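Local structure of D-isomer specific 2-hydroxyacid dehydrogenase family protein (Aeromonas salmonicida subsp. salmonicida, 3HG7) at residues P55-K59 against G77-D83; Y90-R96 against L306-F312; R6-S12 against A48-E54. The protein probably acts as an NAD-dependent oxidoreductase on D-isomers of 2-hydroxy acids, as related dehydrogenases do. The protein carries 1 engineered substitution. All blocks are in the same frame, centred on the assembly; numbering follows the deposited sequence.

Interaction 1 (P55-K59 against G77-D83); sequences PARAK and GVDVLLD
P55, the first residue of helix 55-58, pushes its ring against the loop 77-83, and this buried residue forms the tight half of the contact. V80 brings CG2 to CB of the pyrrolidine, 3.6 Å away, while L81 brings CD1 to P55 CB at 3.9 Å. Further round the ring, P55 CG lies 3.5 Å from the carbonyl O of G77 and also touches CG1 of V78. V78 and L81 reach on to strands 70-73 and 91-93, joining the proline to the side chains on the sheet.

The outer half is looser and polar. K59 is stretched from CB to its tip, CG anti to the backbone N (chi1 -174°), and runs past the exposed V80 until its NZ donates to V80 O at 2.7 Å, in the carbonyl plane and on a lone pair. The same ammonium makes a longer salt bridge, NZ to D83 OD2 at 3.2 Å, using the anti lone pair of that oxygen. R85 forms a second salt bridge to OD2. A carboxylate oxygen shared by two cations should favour the ionised form of D83, and the contact thus sets a polar grip at its exposed rim beside the apolar packing of the proline.

Interaction 2 (Y90-R96 against L306-F312); sequences YQLTNVR and LDGKIDF
T93 and K309 form a single backbone bridge along strand 91-93, the outermost strand of a five-stranded parallel sheet, where the C-terminal tail of the chain comes back to lie beside it. Their CA atoms are 4.3 Å apart, and a backbone hydrogen bond flanks the bridge at each end. I310 N gives to L92 O at 2.8 Å, and N94 N gives to G308 O at 2.9 Å with the donor tilted 26° from the carbonyl plane. G308, with positive phi, packs its backbone against T93 and N94. Beyond the direct pairing a water continues the link, accepting from L92 N and donating to I310 O; another accepts from L306 N and donates to Q91 OE1.

Side chains carry the rest. The edge of the F312 ring points at the face of Y90 in a T-shaped stack, with planes 75° apart and centroids 5.5 Å apart, while F312 CE2 meets Y90 O near its ring plane. The L92 and I310 side chains run alongside each other, L92 CD2 against I310 CB, and L92 CB also reaches F312 CZ at 4.0 Å. Across the strand, T93 CG2 packs on L306 CB at 3.7 Å; its OG1 is turned to Q72 and W70 instead, and N94 ND2 is held by A76 O. At the far end R96 NH2 forms a salt bridge with D307 OD1 at 3.3 Å, the guanidinium and carboxylate planes standing almost perpendicular at 87°, with D307 OD2 over one guanidinium face.

Strand 70-73 pairs with strand 91-93 through backbone bonds from F71 and S73. The tail follows helix 286-301, where L306 packs on N296 and F300, D307 touches R299, and D307 N bonds N296 OD1.

Interaction 3 (R6-S12 against A48-E54); sequences RTLLLLS and AHILMAE
L9 N and L9 O face strand 50-53 and take part in the regular ladder of hydrogen bonds joining it to strand 6-11. I50 N gives to T7 O, L9 N to I50 O, M52 N to L9 O and L11 N to M52 O, the last at 2.9 Å and nearly straight at the hydrogen (175°). At the C-terminal end of the strands the last bond, E54 N to L11 O, is weak and long at 3.4 Å.

Two side-chain bonds close the ends. H49 ND1 accepts from T7 N at 3.0 Å in its ring plane, which implies that ND1 is probably unprotonated. S12 OG gives to E54 OE2 at 2.7 Å, on the syn lone pair; with T74 OG1 also on OE2 and Q13 N on OE1, the buried carboxylate takes three hydrogen bonds.

Apolar packing fills both faces. On one, L8 CD1 touches I50 CG2 at 3.7 Å and L10 CD2 lies beside M52 CB. On the other, L9 CB meets A48 CB and L51 CD1, and L11 CB meets A53 CB at 3.7 Å.

E54 leads directly into helix 55-58 at its N-cap, and the parallel strand order 2-1-3-4-5 is that of a flavodoxin-like domain, as in the substrate-binding domain of related D-2-hydroxyacid dehydrogenases.

How the interactions relate
All three contacts lie on one side of the chain's centre, around the five-stranded parallel sheet, with centres 12 to 14 Å apart. Along the chain interaction 3 closes first, interaction 1 follows directly as strand 50-53 passes into helix 55-58, and interaction 2 opens last. Interactions 1 and 3 touch through A58 CB on L51 CD2, 3.7 Å; interactions 1 and 2 touch through L81 CD1 on L92 CD1, 3.7 Å. Interactions 2 and 3 only share the sheet, their nearest atoms about 7 Å apart. Together they illustrate how this domain is built from both chain ends, the tail returning beside strand 91-93, while the other, seven-stranded sheet belongs to the probable NAD-binding domain.

Interaction 1 (P55-K59 against G77-D83)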
loop_
_atom_site.group_PDB
_atom_site.type_symbol
_atom_site.label_atom_id
_atom_site.label_comp_id
_atom_site.label_asym_id
_atom_site.label_seq_id
_atom_site.Cartn_x
_atom_site.Cartn_y
_atom_site.Cartn_z
ATOM N N PRO A 55 -9.324 -9.607 -4.195
ATOM C CA PRO A 55 -8.939 -10.261 -5.463
ATOM C C PRO A 55 -8.579 -11.732 -5.354
ATOM O O PRO A 55 -9.087 -12.525 -6.148
ATOM C CB PRO A 55 -7.721 -9.461 -5.893
ATOM C CG PRO A 55 -8.048 -8.090 -5.419
ATOM C CD PRO A 55 -8.663 -8.303 -4.052
ATOM N N ALA A 56 -7.735 -12.105 -4.382
ATOM C CA ALA A 56 -7.362 -13.532 -4.234
ATOM C C ALA A 56 -8.555 -14.436 -3.942
ATOM O O ALA A 56 -8.541 -15.601 -4.278
ATOM C CB ALA A 56 -6.294 -13.713 -3.184
ATOM N N ARG A 57 -9.584 -13.921 -3.293
ATOM C CA ARG A 57 -10.734 -14.774 -3.082
ATOM C C ARG A 57 -11.629 -14.932 -4.278
ATOM O O ARG A 57 -12.200 -16.012 -4.490
ATOM C CB ARG A 57 -11.506 -14.389 -1.849
ATOM C CG ARG A 57 -10.921 -15.166 -0.714
ATOM C CD ARG A 57 -11.598 -14.911 0.525
ATOM N NE ARG A 57 -12.921 -15.506 0.553
ATOM C CZ ARG A 57 -13.707 -15.307 1.589
ATOM N NH1 ARG A 57 -13.205 -14.585 2.579
ATOM N NH2 ARG A 57 -14.937 -15.773 1.631
ATOM N N ALA A 58 -11.735 -13.892 -5.063
ATOM C CA ALA A 58 -12.572 -13.955 -6.267
ATOM C C ALA A 58 -11.923 -14.761 -7.380
ATOM O O ALA A 58 -12.612 -15.444 -8.138
ATOM C CB ALA A 58 -12.860 -12.549 -6.738
ATOM N N LYS A 59 -10.601 -14.656 -7.500
ATOM C CA LYS A 59 -9.871 -15.208 -8.653
ATOM C C LYS A 59 -10.202 -16.649 -9.073
ATOM O O LYS A 59 -10.428 -16.878 -10.273
ATOM C CB LYS A 59 -8.344 -14.998 -8.532
ATOM C CG LYS A 59 -7.567 -15.443 -9.789
ATOM C CD LYS A 59 -6.061 -15.171 -9.702
ATOM C CE LYS A 59 -5.415 -15.330 -11.075
ATOM N NZ LYS A 59 -4.029 -14.731 -11.104
ATOM N N GLY A 77 -4.509 -3.281 -4.474
ATOM C CA GLY A 77 -3.757 -4.102 -5.425
ATOM C C GLY A 77 -4.651 -5.144 -6.093
ATOM O O GLY A 77 -5.316 -5.912 -5.400
ATOM N N VAL A 78 -4.636 -5.199 -7.420
ATOM C CA VAL A 78 -5.540 -6.104 -8.169
ATOM C C VAL A 78 -4.750 -6.887 -9.200
ATOM O O VAL A 78 -5.318 -7.493 -10.097
ATOM C CB VAL A 78 -6.731 -5.358 -8.872
ATOM C CG1 VAL A 78 -7.701 -4.763 -7.837
ATOM C CG2 VAL A 78 -6.221 -4.288 -9.875
ATOM N N ASP A 79 -3.417 -6.877 -9.074
ATOM C CA ASP A 79 -2.592 -7.514 -10.099
ATOM C C ASP A 79 -2.930 -8.943 -10.429
ATOM O O ASP A 79 -2.785 -9.365 -11.571
ATOM C CB ASP A 79 -1.102 -7.367 -9.793
ATOM C CG ASP A 79 -0.613 -5.989 -10.073
ATOM O OD1 ASP A 79 -0.829 -5.108 -9.215
ATOM O OD2 ASP A 79 -0.040 -5.778 -11.164
ATOM N N VAL A 80 -3.413 -9.700 -9.455
ATOM C CA VAL A 80 -3.749 -11.087 -9.723
ATOM C C VAL A 80 -4.915 -11.225 -10.718
ATOM O O VAL A 80 -5.103 -12.279 -11.315
ATOM C CB VAL A 80 -4.020 -11.887 -8.424
ATOM C CG1 VAL A 80 -2.767 -11.874 -7.501
ATOM C CG2 VAL A 80 -5.276 -11.363 -7.700
ATOM N N LEU A 81 -5.673 -10.143 -10.901
ATOM C CA LEU A 81 -6.821 -10.126 -11.819
ATOM C C LEU A 81 -6.470 -9.652 -13.237
ATOM O O LEU A 81 -7.320 -9.680 -14.138
ATOM C CB LEU A 81 -7.965 -9.288 -11.230
ATOM C CG LEU A 81 -8.400 -9.608 -9.793
ATOM C CD1 LEU A 81 -9.387 -8.565 -9.315
ATOM C CD2 LEU A 81 -9.031 -11.010 -9.720
ATOM N N LEU A 82 -5.217 -9.235 -13.436
ATOM C CA LEU A 82 -4.751 -8.795 -14.749
ATOM C C LEU A 82 -4.110 -9.951 -15.512
ATOM O O LEU A 82 -3.679 -9.795 -16.662
ATOM C CB LEU A 82 -3.765 -7.628 -14.624
ATOM C CG LEU A 82 -4.126 -6.472 -13.685
ATOM C CD1 LEU A 82 -2.979 -5.487 -13.619
ATOM C CD2 LEU A 82 -5.426 -5.775 -14.068
ATOM N N ASP A 83 -4.047 -11.105 -14.852
ATOM C CA ASP A 83 -3.590 -12.345 -15.455
ATOM C C ASP A 83 -4.314 -12.552 -16.786
ATOM O O ASP A 83 -5.544 -12.434 -16.860
ATOM C CB ASP A 83 -3.868 -13.496 -14.476
ATOM C CG ASP A 83 -3.265 -14.827 -14.909
ATOM O OD1 ASP A 83 -2.996 -15.040 -16.110
ATOM O OD2 ASP A 83 -3.087 -15.691 -14.022
#

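Interaction 2 (Y90-R96 against L306-F312)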
loop_
_atom_site.group_PDB
_atom_site.type_symbol
_atom_site.label_atom_id
_atom_site.label_comp_id
_atom_site.label_asym_id
_atom_site.label_seq_id
_atom_site.Cartn_x
_atom_site.Cartn_y
_atom_site.Cartn_z
ATOM N N TYR A 90 -16.076 -7.449 -17.671
ATOM C CA TYR A 90 -16.719 -6.772 -16.552
ATOM C C TYR A 90 -15.901 -5.525 -16.156
ATOM O O TYR A 90 -14.742 -5.348 -16.589
ATOM C CB TYR A 90 -16.879 -7.730 -15.341
ATOM C CG TYR A 90 -15.561 -8.087 -14.672
ATOM C CD1 TYR A 90 -14.792 -9.151 -15.127
ATOM C CD2 TYR A 90 -15.065 -7.310 -13.623
ATOM C CE1 TYR A 90 -13.565 -9.457 -14.544
ATOM C CE2 TYR A 90 -13.848 -7.612 -13.009
ATOM C CZ TYR A 90 -13.105 -8.696 -13.482
ATOM O OH TYR A 90 -11.888 -8.996 -12.889
ATOM N N GLN A 91 -16.486 -4.668 -15.327
ATOM C CA GLN A 91 -15.790 -3.487 -14.843
ATOM C C GLN A 91 -15.139 -3.826 -13.520
ATOM O O GLN A 91 -15.824 -4.218 -12.580
ATOM C CB GLN A 91 -16.742 -2.325 -14.612
ATOM C CG GLN A 91 -17.507 -1.879 -15.853
ATOM C CD GLN A 91 -17.938 -0.444 -15.737
ATOM O OE1 GLN A 91 -17.112 0.468 -15.796
ATOM N NE2 GLN A 91 -19.224 -0.232 -15.515
ATOM N N LEU A 92 -13.831 -3.657 -13.448
ATOM C CA LEU A 92 -13.125 -3.817 -12.163
ATOM C C LEU A 92 -12.773 -2.441 -11.595
ATOM O O LEU A 92 -12.202 -1.603 -12.314
ATOM C CB LEU A 92 -11.845 -4.633 -12.365
ATOM C CG LEU A 92 -10.910 -4.798 -11.154
ATOM C CD1 LEU A 92 -11.555 -5.600 -9.989
ATOM C CD2 LEU A 92 -9.669 -5.476 -11.696
ATOM N N THR A 93 -13.111 -2.204 -10.320
ATOM C CA THR A 93 -12.611 -1.023 -9.600
ATOM C C THR A 93 -11.822 -1.427 -8.363
ATOM O O THR A 93 -12.092 -2.454 -7.746
ATOM C CB THR A 93 -13.743 -0.089 -9.162
ATOM O OG1 THR A 93 -14.661 -0.839 -8.382
ATOM C CG2 THR A 93 -14.484 0.508 -10.383
ATOM N N ASN A 94 -10.844 -0.615 -7.993
ATOM C CA ASN A 94 -10.117 -0.895 -6.772
ATOM C C ASN A 94 -10.451 0.166 -5.753
ATOM O O ASN A 94 -11.406 0.932 -5.959
ATOM C CB ASN A 94 -8.627 -1.001 -7.063
ATOM C CG ASN A 94 -7.992 0.343 -7.361
ATOM O OD1 ASN A 94 -8.660 1.276 -7.823
ATOM N ND2 ASN A 94 -6.685 0.449 -7.108
ATOM N N VAL A 95 -9.663 0.225 -4.671
ATOM C CA VAL A 95 -9.846 1.178 -3.597
ATOM C C VAL A 95 -8.700 2.194 -3.697
ATOM O O VAL A 95 -7.521 1.812 -3.727
ATOM C CB VAL A 95 -9.861 0.433 -2.172
ATOM C CG1 VAL A 95 -9.789 1.442 -1.053
ATOM C CG2 VAL A 95 -11.125 -0.374 -2.025
ATOM N N ARG A 96 -9.041 3.474 -3.846
ATOM C CA ARG A 96 -8.015 4.512 -3.823
ATOM C C ARG A 96 -8.404 5.738 -3.008
ATOM O O ARG A 96 -9.573 5.957 -2.727
ATOM C CB ARG A 96 -7.567 4.868 -5.241
ATOM C CG ARG A 96 -8.618 5.509 -6.125
ATOM C CD ARG A 96 -7.903 6.483 -7.045
ATOM N NE ARG A 96 -8.762 7.532 -7.608
ATOM C CZ ARG A 96 -9.233 8.584 -6.935
ATOM N NH1 ARG A 96 -8.971 8.747 -5.639
ATOM N NH2 ARG A 96 -10.002 9.468 -7.571
ATOM N N LEU A 306 -17.401 4.764 -13.465
ATOM C CA LEU A 306 -16.993 4.386 -12.123
ATOM C C LEU A 306 -15.655 4.985 -11.750
ATOM O O LEU A 306 -14.792 5.174 -12.621
ATOM C CB LEU A 306 -16.938 2.858 -11.943
ATOM C CG LEU A 306 -18.116 2.089 -12.540
ATOM C CD1 LEU A 306 -17.921 0.625 -12.196
ATOM C CD2 LEU A 306 -19.371 2.668 -11.886
ATOM N N ASP A 307 -15.518 5.295 -10.469
ATOM C CA ASP A 307 -14.246 5.774 -9.927
ATOM C C ASP A 307 -13.421 4.569 -9.504
ATOM O O ASP A 307 -13.967 3.547 -9.083
ATOM C CB ASP A 307 -14.469 6.700 -8.731
ATOM C CG ASP A 307 -13.165 7.422 -8.273
ATOM O OD1 ASP A 307 -12.373 7.881 -9.135
ATOM O OD2 ASP A 307 -12.943 7.509 -7.054
ATOM N N GLY A 308 -12.106 4.695 -9.648
ATOM C CA GLY A 308 -11.180 3.639 -9.288
ATOM C C GLY A 308 -11.163 2.562 -10.352
ATOM O O GLY A 308 -10.730 1.441 -10.103
ATOM N N LYS A 309 -11.635 2.909 -11.541
ATOM C CA LYS A 309 -11.769 1.939 -12.601
ATOM C C LYS A 309 -10.395 1.505 -13.079
ATOM O O LYS A 309 -9.512 2.339 -13.309
ATOM C CB LYS A 309 -12.573 2.513 -13.783
ATOM C CG LYS A 309 -12.367 1.743 -15.053
ATOM C CD LYS A 309 -13.329 0.602 -15.124
ATOM C CE LYS A 309 -14.403 0.928 -16.127
ATOM N NZ LYS A 309 -14.232 0.187 -17.394
ATOM N N ILE A 310 -10.251 0.203 -13.274
ATOM C CA ILE A 310 -9.024 -0.410 -13.744
ATOM C C ILE A 310 -9.097 -0.684 -15.241
ATOM O O ILE A 310 -10.047 -1.292 -15.729
ATOM C CB ILE A 310 -8.741 -1.725 -12.963
ATOM C CG1 ILE A 310 -8.617 -1.434 -11.464
ATOM C CG2 ILE A 310 -7.528 -2.454 -13.512
ATOM C CD1 ILE A 310 -7.485 -0.489 -11.050
ATOM N N ASP A 311 -8.102 -0.201 -15.976
ATOM C CA ASP A 311 -8.007 -0.455 -17.410
ATOM C C ASP A 311 -7.243 -1.761 -17.590
ATOM O O ASP A 311 -6.069 -1.846 -17.231
ATOM C CB ASP A 311 -7.278 0.703 -18.110
ATOM C CG ASP A 311 -7.141 0.500 -19.621
ATOM O OD1 ASP A 311 -8.046 -0.097 -20.257
ATOM O OD2 ASP A 311 -6.116 0.955 -20.178
ATOM N N PHE A 312 -7.908 -2.782 -18.122
ATOM C CA PHE A 312 -7.247 -4.069 -18.344
ATOM C C PHE A 312 -6.033 -3.960 -19.303
ATOM O O PHE A 312 -5.039 -4.682 -19.141
ATOM C CB PHE A 312 -8.260 -5.135 -18.786
ATOM C CG PHE A 312 -9.112 -5.675 -17.649
ATOM C CD1 PHE A 312 -8.521 -6.276 -16.539
ATOM C CD2 PHE A 312 -10.499 -5.589 -17.697
ATOM C CE1 PHE A 312 -9.297 -6.785 -15.494
ATOM C CE2 PHE A 312 -11.287 -6.097 -16.654
ATOM C CZ PHE A 312 -10.684 -6.688 -15.552
HETATM O O HOH W 1 -17.003 3.087 -15.989
HETATM O O HOH W 2 -12.308 -2.802 -15.653
#

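Interaction 3 (R6-S12 against A48-E54)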
loop_
_atom_site.group_PDB
_atom_site.type_symbol
_atom_site.label_atom_id
_atom_site.label_comp_id
_atom_site.label_asym_id
_atom_site.label_seq_id
_atom_site.Cartn_x
_atom_site.Cartn_y
_atom_site.Cartn_z
ATOM N N ARG A 6 -30.944 -6.725 -8.999
ATOM C CA ARG A 6 -29.554 -7.155 -9.096
ATOM C C ARG A 6 -29.159 -7.876 -7.823
ATOM O O ARG A 6 -29.784 -7.690 -6.774
ATOM C CB ARG A 6 -28.586 -5.988 -9.334
ATOM C CG ARG A 6 -28.659 -5.396 -10.758
ATOM C CD ARG A 6 -27.620 -4.304 -10.915
ATOM N NE ARG A 6 -27.738 -3.581 -12.191
ATOM C CZ ARG A 6 -28.465 -2.485 -12.377
ATOM N NH1 ARG A 6 -28.448 -1.865 -13.554
ATOM N NH2 ARG A 6 -29.206 -1.993 -11.395
ATOM N N THR A 7 -28.106 -8.680 -7.934
ATOM C CA THR A 7 -27.538 -9.425 -6.805
ATOM C C THR A 7 -26.086 -9.018 -6.593
ATOM O O THR A 7 -25.324 -8.985 -7.547
ATOM C CB THR A 7 -27.617 -10.926 -7.081
ATOM O OG1 THR A 7 -29.002 -11.331 -7.110
ATOM C CG2 THR A 7 -26.894 -11.747 -5.958
ATOM N N LEU A 8 -25.750 -8.678 -5.356
ATOM C CA LEU A 8 -24.377 -8.410 -4.930
ATOM C C LEU A 8 -23.927 -9.638 -4.136
ATOM O O LEU A 8 -24.663 -10.109 -3.269
ATOM C CB LEU A 8 -24.332 -7.208 -4.000
ATOM C CG LEU A 8 -23.051 -7.005 -3.157
ATOM C CD1 LEU A 8 -21.815 -6.775 -4.049
ATOM C CD2 LEU A 8 -23.254 -5.825 -2.224
ATOM N N LEU A 9 -22.732 -10.142 -4.431
ATOM C CA LEU A 9 -22.140 -11.194 -3.593
ATOM C C LEU A 9 -20.950 -10.623 -2.826
ATOM O O LEU A 9 -20.074 -10.039 -3.446
ATOM C CB LEU A 9 -21.696 -12.403 -4.430
ATOM C CG LEU A 9 -21.017 -13.561 -3.642
ATOM C CD1 LEU A 9 -21.977 -14.158 -2.617
ATOM C CD2 LEU A 9 -20.592 -14.677 -4.627
ATOM N N LEU A 10 -20.917 -10.854 -1.496
ATOM C CA LEU A 10 -19.822 -10.409 -0.623
ATOM C C LEU A 10 -18.903 -11.604 -0.401
ATOM O O LEU A 10 -19.365 -12.644 0.053
ATOM C CB LEU A 10 -20.381 -9.956 0.731
ATOM C CG LEU A 10 -21.326 -8.746 0.638
ATOM C CD1 LEU A 10 -21.874 -8.442 1.990
ATOM C CD2 LEU A 10 -20.521 -7.545 0.122
ATOM N N LEU A 11 -17.647 -11.454 -0.804
ATOM C CA LEU A 11 -16.635 -12.505 -0.714
ATOM C C LEU A 11 -15.354 -11.867 -0.109
ATOM O O LEU A 11 -14.260 -11.824 -0.742
ATOM C CB LEU A 11 -16.381 -13.072 -2.097
ATOM C CG LEU A 11 -15.375 -14.183 -2.322
ATOM C CD1 LEU A 11 -15.782 -15.419 -1.547
ATOM C CD2 LEU A 11 -15.353 -14.478 -3.815
ATOM N N SER A 12 -15.518 -11.380 1.127
ATOM C CA SER A 12 -14.472 -10.674 1.864
ATOM C C SER A 12 -14.256 -11.243 3.276
ATOM O O SER A 12 -15.192 -11.709 3.907
ATOM C CB SER A 12 -14.842 -9.200 2.011
ATOM O OG SER A 12 -13.890 -8.530 2.830
ATOM N N ALA A 48 -24.319 -13.489 -9.315
ATOM C CA ALA A 48 -23.946 -12.123 -8.897
ATOM C C ALA A 48 -23.750 -11.206 -10.090
ATOM O O ALA A 48 -22.894 -11.460 -10.959
ATOM C CB ALA A 48 -22.679 -12.167 -8.072
ATOM N N HIS A 49 -24.542 -10.143 -10.136
ATOM C CA HIS A 49 -24.227 -9.028 -11.027
ATOM C C HIS A 49 -23.103 -8.143 -10.507
ATOM O O HIS A 49 -22.363 -7.580 -11.300
ATOM C CB HIS A 49 -25.469 -8.188 -11.287
ATOM C CG HIS A 49 -26.647 -9.010 -11.676
ATOM N ND1 HIS A 49 -27.560 -9.458 -10.748
ATOM C CD2 HIS A 49 -27.033 -9.525 -12.870
ATOM C CE1 HIS A 49 -28.485 -10.184 -11.362
ATOM N NE2 HIS A 49 -28.182 -10.253 -12.644
ATOM N N ILE A 50 -22.985 -8.035 -9.187
ATOM C CA ILE A 50 -21.971 -7.169 -8.571
ATOM C C ILE A 50 -21.215 -8.028 -7.602
ATOM O O ILE A 50 -21.815 -8.844 -6.928
ATOM C CB ILE A 50 -22.622 -5.981 -7.799
ATOM C CG1 ILE A 50 -23.535 -5.188 -8.767
ATOM C CG2 ILE A 50 -21.524 -5.014 -7.265
ATOM C CD1 ILE A 50 -24.224 -4.021 -8.107
ATOM N N LEU A 51 -19.902 -7.839 -7.512
ATOM C CA LEU A 51 -19.119 -8.584 -6.520
ATOM C C LEU A 51 -18.270 -7.594 -5.691
ATOM O O LEU A 51 -17.668 -6.657 -6.245
ATOM C CB LEU A 51 -18.199 -9.555 -7.259
ATOM C CG LEU A 51 -17.303 -10.448 -6.396
ATOM C CD1 LEU A 51 -18.148 -11.491 -5.665
ATOM C CD2 LEU A 51 -16.257 -11.118 -7.287
ATOM N N MET A 52 -18.219 -7.784 -4.371
ATOM C CA MET A 52 -17.216 -7.050 -3.566
ATOM C C MET A 52 -16.385 -8.092 -2.820
ATOM O O MET A 52 -16.955 -8.910 -2.089
ATOM C CB MET A 52 -17.872 -6.102 -2.571
ATOM C CG MET A 52 -16.820 -5.344 -1.687
ATOM S SD MET A 52 -17.089 -3.577 -1.274
ATOM C CE MET A 52 -18.591 -3.795 -0.354
ATOM N N ALA A 53 -15.073 -8.074 -3.032
ATOM C CA ALA A 53 -14.211 -9.199 -2.605
ATOM C C ALA A 53 -12.770 -8.796 -2.583
ATOM O O ALA A 53 -12.390 -7.786 -3.177
ATOM C CB ALA A 53 -14.352 -10.372 -3.579
ATOM N N GLU A 54 -11.954 -9.600 -1.895
ATOM C CA GLU A 54 -10.507 -9.475 -2.059
ATOM C C GLU A 54 -10.219 -10.183 -3.364
ATOM O O GLU A 54 -10.830 -11.230 -3.652
ATOM C CB GLU A 54 -9.756 -10.139 -0.893
ATOM C CG GLU A 54 -9.669 -9.257 0.327
ATOM C CD GLU A 54 -10.908 -9.348 1.191
ATOM O OE1 GLU A 54 -11.125 -10.428 1.777
ATOM O OE2 GLU A 54 -11.611 -8.325 1.361
#